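Local structure of multicopper oxidase type 1 (Nitrosomonas europaea, 3G5W) at residues D138-L143 against R189-G194; T168-S173 against D294-E299. The protein binds copper as a two-domain multicopper oxidase and probably couples substrate oxidation to the reduction of dioxygen. All coordinates share one frame; numbering follows the deposited sequence.

Contact 1: D138-L143 against R189-G194; sequences DYILML and RLRLIG
D138 and R191 meet side-on near the start of two parallel neighbouring strands. R191 NE donates to D138 OD1 at 2.8 Å, and R191 NH2 reaches the syn lone pair of D138 OD2 at 3.0 Å. This is a bidentate salt bridge, one nitrogen to each oxygen, with the carboxylate and guanidinium planes 29° apart. D138 has CG anti to the backbone N (chi1 -151°), which swings its carboxylate towards the other strand. The R191 chain runs extended from CG to NE to meet it. R189 lies beside this pair. R191 NH2 sits over the centre of the R189 guanidinium, and the polar end of R189 is held by D237 and E132.

The backbones pair as a regular parallel ladder. Y139 N binds R189 O, R191 N binds Y139 O at 2.7 Å, and the pattern continues through L141 and I193 to L143.

Further along, buried apolar side chains pack closely on both faces of the ladder. On the face of I140 and M142, I193 CD1 lies 4.0 Å from M142 CG and 4.1 Å from I140 CG2. These side chains point the same way and press on strands 98-103 and 118-124, across what is probably the interface of the two cupredoxin domains. On the face of Y139 and L141, L192 CD2 comes 3.8 Å from L141 CG. L190 CD2 touches Y139 CB at 4.0 Å.

The solvent side is the D138 end, where the aspartate is partly exposed; the salt bridge, not apolar packing, holds it.

The two arginines beside D138 would probably keep its carboxylate ionised. Carboxylates of D138, D237 and E132 probably balance the charge of the two arginines, whose guanidinium groups stack.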
ATOM      1  N   ASP A 138     -22.496  12.946  -7.435  1.00 20.88           N
ATOM      2  CA  ASP A 138     -21.647  12.628  -6.295  1.00 20.28           C
ATOM      3  C   ASP A 138     -21.958  11.191  -5.843  1.00 19.58           C
ATOM      4  O   ASP A 138     -23.121  10.852  -5.640  1.00 18.82           O
ATOM      5  CB  ASP A 138     -21.955  13.633  -5.180  1.00 21.19           C
ATOM      6  CG  ASP A 138     -20.774  13.902  -4.263  1.00 22.51           C
ATOM      7  OD1 ASP A 138     -19.862  13.060  -4.172  1.00 25.83           O
ATOM      8  OD2 ASP A 138     -20.768  14.968  -3.610  1.00 23.71           O
ATOM      9  N   TYR A 139     -20.920  10.370  -5.704  1.00 18.81           N
ATOM     10  CA  TYR A 139     -21.044   8.931  -5.411  1.00 19.06           C
ATOM     11  C   TYR A 139     -20.179   8.502  -4.219  1.00 18.93           C
ATOM     12  O   TYR A 139     -19.021   8.902  -4.118  1.00 19.09           O
ATOM     13  CB  TYR A 139     -20.607   8.104  -6.628  1.00 19.21           C
ATOM     14  CG  TYR A 139     -21.520   8.222  -7.822  1.00 19.58           C
ATOM     15  CD1 TYR A 139     -22.441   7.220  -8.114  1.00 19.98           C
ATOM     16  CD2 TYR A 139     -21.462   9.339  -8.661  1.00 20.95           C
ATOM     17  CE1 TYR A 139     -23.294   7.324  -9.211  1.00 20.78           C
ATOM     18  CE2 TYR A 139     -22.304   9.453  -9.761  1.00 20.28           C
ATOM     19  CZ  TYR A 139     -23.222   8.455 -10.025  1.00 20.69           C
ATOM     20  OH  TYR A 139     -24.054   8.567 -11.114  1.00 20.23           O
ATOM     21  N   ILE A 140     -20.734   7.656  -3.352  1.00 18.21           N
ATOM     22  CA  ILE A 140     -19.996   7.122  -2.208  1.00 17.83           C
ATOM     23  C   ILE A 140     -19.739   5.640  -2.467  1.00 17.85           C
ATOM     24  O   ILE A 140     -20.687   4.886  -2.708  1.00 18.19           O
ATOM     25  CB  ILE A 140     -20.785   7.308  -0.881  1.00 17.84           C
ATOM     26  CG1 ILE A 140     -20.951   8.802  -0.567  1.00 18.51           C
ATOM     27  CG2 ILE A 140     -20.096   6.561   0.282  1.00 17.84           C
ATOM     28  CD1 ILE A 140     -21.960   9.108   0.520  1.00 17.50           C
ATOM     29  N   LEU A 141     -18.465   5.243  -2.471  1.00 17.55           N
ATOM     30  CA  LEU A 141     -18.090   3.826  -2.600  1.00 17.74           C
ATOM     31  C   LEU A 141     -17.276   3.382  -1.387  1.00 17.34           C
ATOM     32  O   LEU A 141     -16.105   3.757  -1.237  1.00 17.20           O
ATOM     33  CB  LEU A 141     -17.274   3.534  -3.872  1.00 18.01           C
ATOM     34  CG  LEU A 141     -17.382   4.128  -5.290  1.00 19.64           C
ATOM     35  CD1 LEU A 141     -17.206   3.010  -6.321  1.00 21.08           C
ATOM     36  CD2 LEU A 141     -18.614   4.956  -5.597  1.00 18.58           C
ATOM     37  N   MET A 142     -17.899   2.571  -0.537  1.00 17.01           N
ATOM     38  CA  MET A 142     -17.235   2.040   0.651  1.00 17.35           C
ATOM     39  C   MET A 142     -16.738   0.624   0.376  1.00 16.88           C
ATOM     40  O   MET A 142     -17.521  -0.257   0.028  1.00 16.40           O
ATOM     41  CB  MET A 142     -18.184   2.073   1.857  1.00 16.82           C
ATOM     42  CG  MET A 142     -18.757   3.479   2.126  1.00 17.35           C
ATOM     43  SD  MET A 142     -19.652   3.657   3.683  1.00 18.51           S
ATOM     44  CE  MET A 142     -18.282   3.720   4.836  1.00 16.71           C
ATOM     45  N   LEU A 143     -15.432   0.424   0.529  1.00 16.77           N
ATOM     46  CA  LEU A 143     -14.778  -0.823   0.136  1.00 16.93           C
ATOM     47  C   LEU A 143     -14.530  -1.699   1.352  1.00 17.19           C
ATOM     48  O   LEU A 143     -13.947  -1.240   2.336  1.00 16.57           O
ATOM     49  CB  LEU A 143     -13.443  -0.518  -0.561  1.00 16.77           C
ATOM     50  CG  LEU A 143     -13.499   0.556  -1.658  1.00 16.89           C
ATOM     51  CD1 LEU A 143     -12.095   0.956  -2.113  1.00 17.14           C
ATOM     52  CD2 LEU A 143     -14.355   0.083  -2.839  1.00 15.79           C
ATOM     53  N   ARG A 189     -17.878  12.808  -8.912  1.00 17.95           N
ATOM     54  CA  ARG A 189     -16.996  12.751  -7.770  1.00 17.53           C
ATOM     55  C   ARG A 189     -17.222  11.395  -7.123  1.00 17.21           C
ATOM     56  O   ARG A 189     -18.321  11.111  -6.658  1.00 17.67           O
ATOM     57  CB  ARG A 189     -17.354  13.879  -6.813  1.00 17.34           C
ATOM     58  CG  ARG A 189     -16.498  13.981  -5.563  1.00 17.57           C
ATOM     59  CD  ARG A 189     -16.934  15.202  -4.753  1.00 17.81           C
ATOM     60  NE  ARG A 189     -16.108  15.388  -3.563  1.00 17.65           N
ATOM     61  CZ  ARG A 189     -15.954  16.547  -2.924  1.00 18.71           C
ATOM     62  NH1 ARG A 189     -15.173  16.613  -1.853  1.00 18.90           N
ATOM     63  NH2 ARG A 189     -16.567  17.644  -3.358  1.00 18.45           N
ATOM     64  N   LEU A 190     -16.196  10.547  -7.145  1.00 16.87           N
ATOM     65  CA  LEU A 190     -16.238   9.274  -6.441  1.00 16.64           C
ATOM     66  C   LEU A 190     -15.555   9.408  -5.087  1.00 16.75           C
ATOM     67  O   LEU A 190     -14.346   9.654  -5.001  1.00 16.50           O
ATOM     68  CB  LEU A 190     -15.571   8.161  -7.254  1.00 17.11           C
ATOM     69  CG  LEU A 190     -15.933   7.978  -8.731  1.00 17.50           C
ATOM     70  CD1 LEU A 190     -15.066   6.870  -9.336  1.00 19.67           C
ATOM     71  CD2 LEU A 190     -17.417   7.684  -8.923  1.00 19.11           C
ATOM     72  N   ARG A 191     -16.336   9.247  -4.028  1.00 16.51           N
ATOM     73  CA  ARG A 191     -15.803   9.332  -2.675  1.00 16.69           C
ATOM     74  C   ARG A 191     -15.461   7.913  -2.209  1.00 16.52           C
ATOM     75  O   ARG A 191     -16.343   7.148  -1.810  1.00 16.53           O
ATOM     76  CB  ARG A 191     -16.812  10.022  -1.751  1.00 16.78           C
ATOM     77  CG  ARG A 191     -17.226  11.433  -2.218  1.00 17.37           C
ATOM     78  CD  ARG A 191     -18.269  12.041  -1.282  1.00 17.88           C
ATOM     79  NE  ARG A 191     -18.691  13.389  -1.683  1.00 18.37           N
ATOM     80  CZ  ARG A 191     -18.367  14.509  -1.043  1.00 18.96           C
ATOM     81  NH1 ARG A 191     -17.592  14.478   0.038  1.00 17.95           N
ATOM     82  NH2 ARG A 191     -18.830  15.676  -1.485  1.00 20.03           N
ATOM     83  N   LEU A 192     -14.179   7.555  -2.311  1.00 16.04           N
ATOM     84  CA  LEU A 192     -13.724   6.207  -1.987  1.00 16.00           C
ATOM     85  C   LEU A 192     -13.365   6.145  -0.513  1.00 16.13           C
ATOM     86  O   LEU A 192     -12.602   6.975  -0.024  1.00 16.46           O
ATOM     87  CB  LEU A 192     -12.498   5.821  -2.835  1.00 15.82           C
ATOM     88  CG  LEU A 192     -12.554   5.997  -4.360  1.00 16.23           C
ATOM     89  CD1 LEU A 192     -11.229   5.573  -4.992  1.00 16.30           C
ATOM     90  CD2 LEU A 192     -13.727   5.233  -4.975  1.00 15.43           C
ATOM     91  N   ILE A 193     -13.921   5.164   0.193  1.00 16.10           N
ATOM     92  CA  ILE A 193     -13.657   4.993   1.619  1.00 16.16           C
ATOM     93  C   ILE A 193     -13.106   3.592   1.866  1.00 16.73           C
ATOM     94  O   ILE A 193     -13.729   2.601   1.494  1.00 16.54           O
ATOM     95  CB  ILE A 193     -14.921   5.273   2.493  1.00 16.03           C
ATOM     96  CG1 ILE A 193     -15.523   6.653   2.145  1.00 15.74           C
ATOM     97  CG2 ILE A 193     -14.563   5.188   3.989  1.00 14.82           C
ATOM     98  CD1 ILE A 193     -16.887   6.957   2.783  1.00 16.87           C
ATOM     99  N   GLY A 194     -11.914   3.530   2.457  1.00 17.26           N
ATOM    100  CA  GLY A 194     -11.262   2.262   2.771  1.00 17.66           C
ATOM    101  C   GLY A 194     -11.782   1.711   4.086  1.00 18.12           C
ATOM    102  O   GLY A 194     -11.154   1.866   5.132  1.00 17.98           O
TER

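Contact 2: T168-S173 against D294-E299; sequences TINAKS and DFYYEE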
ATOM      1  N   THR A 168     -16.475  -6.189  -1.422  1.00 16.21           N
ATOM      2  CA  THR A 168     -17.709  -5.462  -1.734  1.00 15.95           C
ATOM      3  C   THR A 168     -17.519  -3.953  -1.926  1.00 15.55           C
ATOM      4  O   THR A 168     -16.602  -3.363  -1.362  1.00 15.25           O
ATOM      5  CB  THR A 168     -18.810  -5.695  -0.650  1.00 15.79           C
ATOM      6  OG1 THR A 168     -18.365  -5.197   0.616  1.00 15.62           O
ATOM      7  CG2 THR A 168     -19.183  -7.188  -0.515  1.00 15.23           C
ATOM      8  N   ILE A 169     -18.377  -3.360  -2.754  1.00 15.68           N
ATOM      9  CA  ILE A 169     -18.625  -1.910  -2.749  1.00 15.55           C
ATOM     10  C   ILE A 169     -20.001  -1.733  -2.109  1.00 15.85           C
ATOM     11  O   ILE A 169     -20.989  -2.291  -2.602  1.00 15.95           O
ATOM     12  CB  ILE A 169     -18.686  -1.287  -4.170  1.00 15.64           C
ATOM     13  CG1 ILE A 169     -17.415  -1.590  -4.977  1.00 15.89           C
ATOM     14  CG2 ILE A 169     -18.919   0.239  -4.072  1.00 15.35           C
ATOM     15  CD1 ILE A 169     -17.504  -1.199  -6.464  1.00 15.55           C
ATOM     16  N   ASN A 170     -20.059  -0.990  -1.003  1.00 15.72           N
ATOM     17  CA  ASN A 170     -21.318  -0.793  -0.250  1.00 16.17           C
ATOM     18  C   ASN A 170     -22.040  -2.116   0.033  1.00 16.38           C
ATOM     19  O   ASN A 170     -23.258  -2.243  -0.165  1.00 15.80           O
ATOM     20  CB  ASN A 170     -22.233   0.210  -0.955  1.00 15.91           C
ATOM     21  CG  ASN A 170     -21.569   1.569  -1.139  1.00 16.70           C
ATOM     22  OD1 ASN A 170     -20.568   1.870  -0.489  1.00 16.46           O
ATOM     23  ND2 ASN A 170     -22.119   2.390  -2.035  1.00 16.64           N
ATOM     24  N   ALA A 171     -21.256  -3.100   0.470  1.00 16.26           N
ATOM     25  CA  ALA A 171     -21.767  -4.406   0.908  1.00 17.06           C
ATOM     26  C   ALA A 171     -22.382  -5.293  -0.181  1.00 17.27           C
ATOM     27  O   ALA A 171     -23.076  -6.260   0.145  1.00 17.45           O
ATOM     28  CB  ALA A 171     -22.739  -4.250   2.091  1.00 17.08           C
ATOM     29  N   LYS A 172     -22.129  -4.976  -1.456  1.00 17.17           N
ATOM     30  CA  LYS A 172     -22.419  -5.913  -2.555  1.00 17.80           C
ATOM     31  C   LYS A 172     -21.192  -6.237  -3.399  1.00 17.68           C
ATOM     32  O   LYS A 172     -20.342  -5.380  -3.629  1.00 17.54           O
ATOM     33  CB  LYS A 172     -23.535  -5.402  -3.473  1.00 18.03           C
ATOM     34  CG  LYS A 172     -24.859  -5.090  -2.775  1.00 20.65           C
ATOM     35  CD  LYS A 172     -25.441  -6.300  -2.041  1.00 23.58           C
ATOM     36  CE  LYS A 172     -26.370  -7.114  -2.910  1.00 25.74           C
ATOM     37  NZ  LYS A 172     -27.481  -7.672  -2.061  1.00 28.23           N
ATOM     38  N   SER A 173     -21.110  -7.483  -3.858  1.00 17.84           N
ATOM     39  CA  SER A 173     -20.113  -7.868  -4.851  1.00 18.30           C
ATOM     40  C   SER A 173     -20.728  -7.841  -6.248  1.00 18.67           C
ATOM     41  O   SER A 173     -21.923  -8.096  -6.421  1.00 18.26           O
ATOM     42  CB  SER A 173     -19.561  -9.267  -4.568  1.00 18.36           C
ATOM     43  OG  SER A 173     -19.066  -9.386  -3.243  1.00 19.25           O
ATOM     44  N   ASP A 294     -29.768   5.112  -6.038  1.00 19.71           N
ATOM     45  CA  ASP A 294     -29.272   5.403  -4.684  1.00 19.38           C
ATOM     46  C   ASP A 294     -28.350   4.338  -4.056  1.00 18.91           C
ATOM     47  O   ASP A 294     -28.119   4.362  -2.842  1.00 18.39           O
ATOM     48  CB  ASP A 294     -30.436   5.733  -3.733  1.00 19.82           C
ATOM     49  CG  ASP A 294     -30.094   6.838  -2.741  1.00 20.96           C
ATOM     50  OD1 ASP A 294     -29.155   7.618  -3.002  1.00 20.61           O
ATOM     51  OD2 ASP A 294     -30.783   6.936  -1.705  1.00 24.04           O
ATOM     52  N   PHE A 295     -27.815   3.425  -4.872  1.00 18.43           N
ATOM     53  CA  PHE A 295     -26.880   2.407  -4.383  1.00 18.13           C
ATOM     54  C   PHE A 295     -25.523   3.001  -3.954  1.00 17.74           C
ATOM     55  O   PHE A 295     -24.764   2.373  -3.200  1.00 17.51           O
ATOM     56  CB  PHE A 295     -26.681   1.293  -5.421  1.00 17.95           C
ATOM     57  CG  PHE A 295     -25.690   0.243  -4.989  1.00 18.64           C
ATOM     58  CD1 PHE A 295     -24.379   0.256  -5.482  1.00 18.90           C
ATOM     59  CD2 PHE A 295     -26.048  -0.728  -4.058  1.00 18.68           C
ATOM     60  CE1 PHE A 295     -23.449  -0.691  -5.069  1.00 18.65           C
ATOM     61  CE2 PHE A 295     -25.125  -1.681  -3.635  1.00 19.29           C
ATOM     62  CZ  PHE A 295     -23.816  -1.660  -4.140  1.00 19.05           C
ATOM     63  N   TYR A 296     -25.224   4.207  -4.440  1.00 17.25           N
ATOM     64  CA  TYR A 296     -24.029   4.942  -4.005  1.00 17.11           C
ATOM     65  C   TYR A 296     -24.437   6.201  -3.246  1.00 17.27           C
ATOM     66  O   TYR A 296     -23.648   7.136  -3.098  1.00 16.89           O
ATOM     67  CB  TYR A 296     -23.118   5.278  -5.206  1.00 16.48           C
ATOM     68  CG  TYR A 296     -22.732   4.057  -6.005  1.00 16.32           C
ATOM     69  CD1 TYR A 296     -21.720   3.205  -5.562  1.00 16.63           C
ATOM     70  CD2 TYR A 296     -23.388   3.739  -7.194  1.00 15.59           C
ATOM     71  CE1 TYR A 296     -21.370   2.067  -6.274  1.00 16.40           C
ATOM     72  CE2 TYR A 296     -23.047   2.598  -7.915  1.00 15.11           C
ATOM     73  CZ  TYR A 296     -22.035   1.771  -7.446  1.00 15.41           C
ATOM     74  OH  TYR A 296     -21.683   0.645  -8.135  1.00 16.34           O
ATOM     75  N   TYR A 297     -25.676   6.206  -2.745  1.00 17.95           N
ATOM     76  CA  TYR A 297     -26.260   7.368  -2.074  1.00 18.40           C
ATOM     77  C   TYR A 297     -26.304   8.591  -2.992  1.00 18.57           C
ATOM     78  O   TYR A 297     -26.395   9.719  -2.515  1.00 18.08           O
ATOM     79  CB  TYR A 297     -25.503   7.720  -0.781  1.00 19.22           C
ATOM     80  CG  TYR A 297     -25.921   6.946   0.449  1.00 20.60           C
ATOM     81  CD1 TYR A 297     -27.264   6.886   0.844  1.00 22.14           C
ATOM     82  CD2 TYR A 297     -24.978   6.301   1.232  1.00 21.37           C
ATOM     83  CE1 TYR A 297     -27.648   6.185   1.992  1.00 22.96           C
ATOM     84  CE2 TYR A 297     -25.348   5.593   2.385  1.00 23.16           C
ATOM     85  CZ  TYR A 297     -26.685   5.542   2.754  1.00 22.02           C
ATOM     86  OH  TYR A 297     -27.060   4.844   3.882  1.00 22.85           O
ATOM     87  N   GLU A 298     -26.255   8.363  -4.305  1.00 19.06           N
ATOM     88  CA  GLU A 298     -26.190   9.465  -5.264  1.00 19.63           C
ATOM     89  C   GLU A 298     -27.497  10.267  -5.330  1.00 20.28           C
ATOM     90  O   GLU A 298     -27.478  11.453  -5.665  1.00 20.44           O
ATOM     91  CB  GLU A 298     -25.754   8.970  -6.656  1.00 19.67           C
ATOM     92  CG  GLU A 298     -26.844   8.319  -7.498  1.00 19.69           C
ATOM     93  CD  GLU A 298     -27.078   6.838  -7.189  1.00 20.81           C
ATOM     94  OE1 GLU A 298     -27.940   6.241  -7.868  1.00 20.36           O
ATOM     95  OE2 GLU A 298     -26.415   6.268  -6.290  1.00 18.86           O
ATOM     96  N   GLU A 299     -28.624   9.624  -5.017  1.00 20.39           N
ATOM     97  CA  GLU A 299     -29.906  10.339  -4.947  1.00 21.04           C
ATOM     98  C   GLU A 299     -30.109  11.011  -3.585  1.00 20.96           C
ATOM     99  O   GLU A 299     -30.580  12.148  -3.519  1.00 20.71           O
ATOM    100  CB  GLU A 299     -31.088   9.424  -5.285  1.00 21.24           C
ATOM    101  CG  GLU A 299     -31.038   8.794  -6.694  1.00 23.84           C
ATOM    102  CD  GLU A 299     -30.965   9.835  -7.813  1.00 27.99           C
ATOM    103  OE1 GLU A 299     -30.115   9.679  -8.721  1.00 30.01           O
ATOM    104  OE2 GLU A 299     -31.747  10.809  -7.784  1.00 28.38           O
TER
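N170 ND2 is gripped by two carbonyl oxygens. N170 ND2 donates to F295 O at 2.9 Å, in the carbonyl plane and on a lone pair. The other acceptor is I140 O, on strand 137-146, while N170 OD1 accepts from M142 N. N170 sits in the type I' turn from I169 to K172, which follows strand 166-169, an outermost strand of its sheet within this chain. The 294-299 loop lies between strands 269-274 and 306-308. N170 CG is anti to the carbonyl carbon (chi1 -59°), which points the amide at this loop.

The tip of the F295 ring packs against the turn. F295 CZ comes 3.3 Å from I169 O. K172 CG meets the edge of that ring, 3.5 Å from F295 CE2. Y296 takes I169 CG2 at its own ring edge, 3.8 Å from Y296 CE1. F295 CD1 lies over one face of the Y296 ring.

An alanine in place of N170 would probably leave F295 O, I140 O and M142 N without their amide partners and loosen the loop's hold on the turn.

One buried amide thus satisfies backbone groups of loop and strand, and its buried setting beside F295 and Y296 probably keeps water from these bonds.

Both contacts reach the same sheet, where strand 137-146 of contact 1 runs beside strand 166-169 of contact 2, and their centres lie about 9 Å apart. N170 of contact 2 bonds to contact 1 at both ends of its amide: OD1 is 2.8 Å from M142 N, and ND2 is 3.0 Å from I140 O. Y296 CB also packs on Y139 CD1 at 3.6 Å. The 294-299 loop and the 168-173 turn therefore border the strand that pairs with 189-194. Contact 1 is the nearer to copper. The I193 side chain is about 8 Å from a bound Cu-O-Cu linkage, and both I193 and M142 touch W101, a residue of such a pocket. I169 is about 12 Å from a Cu-O-Cu linkage.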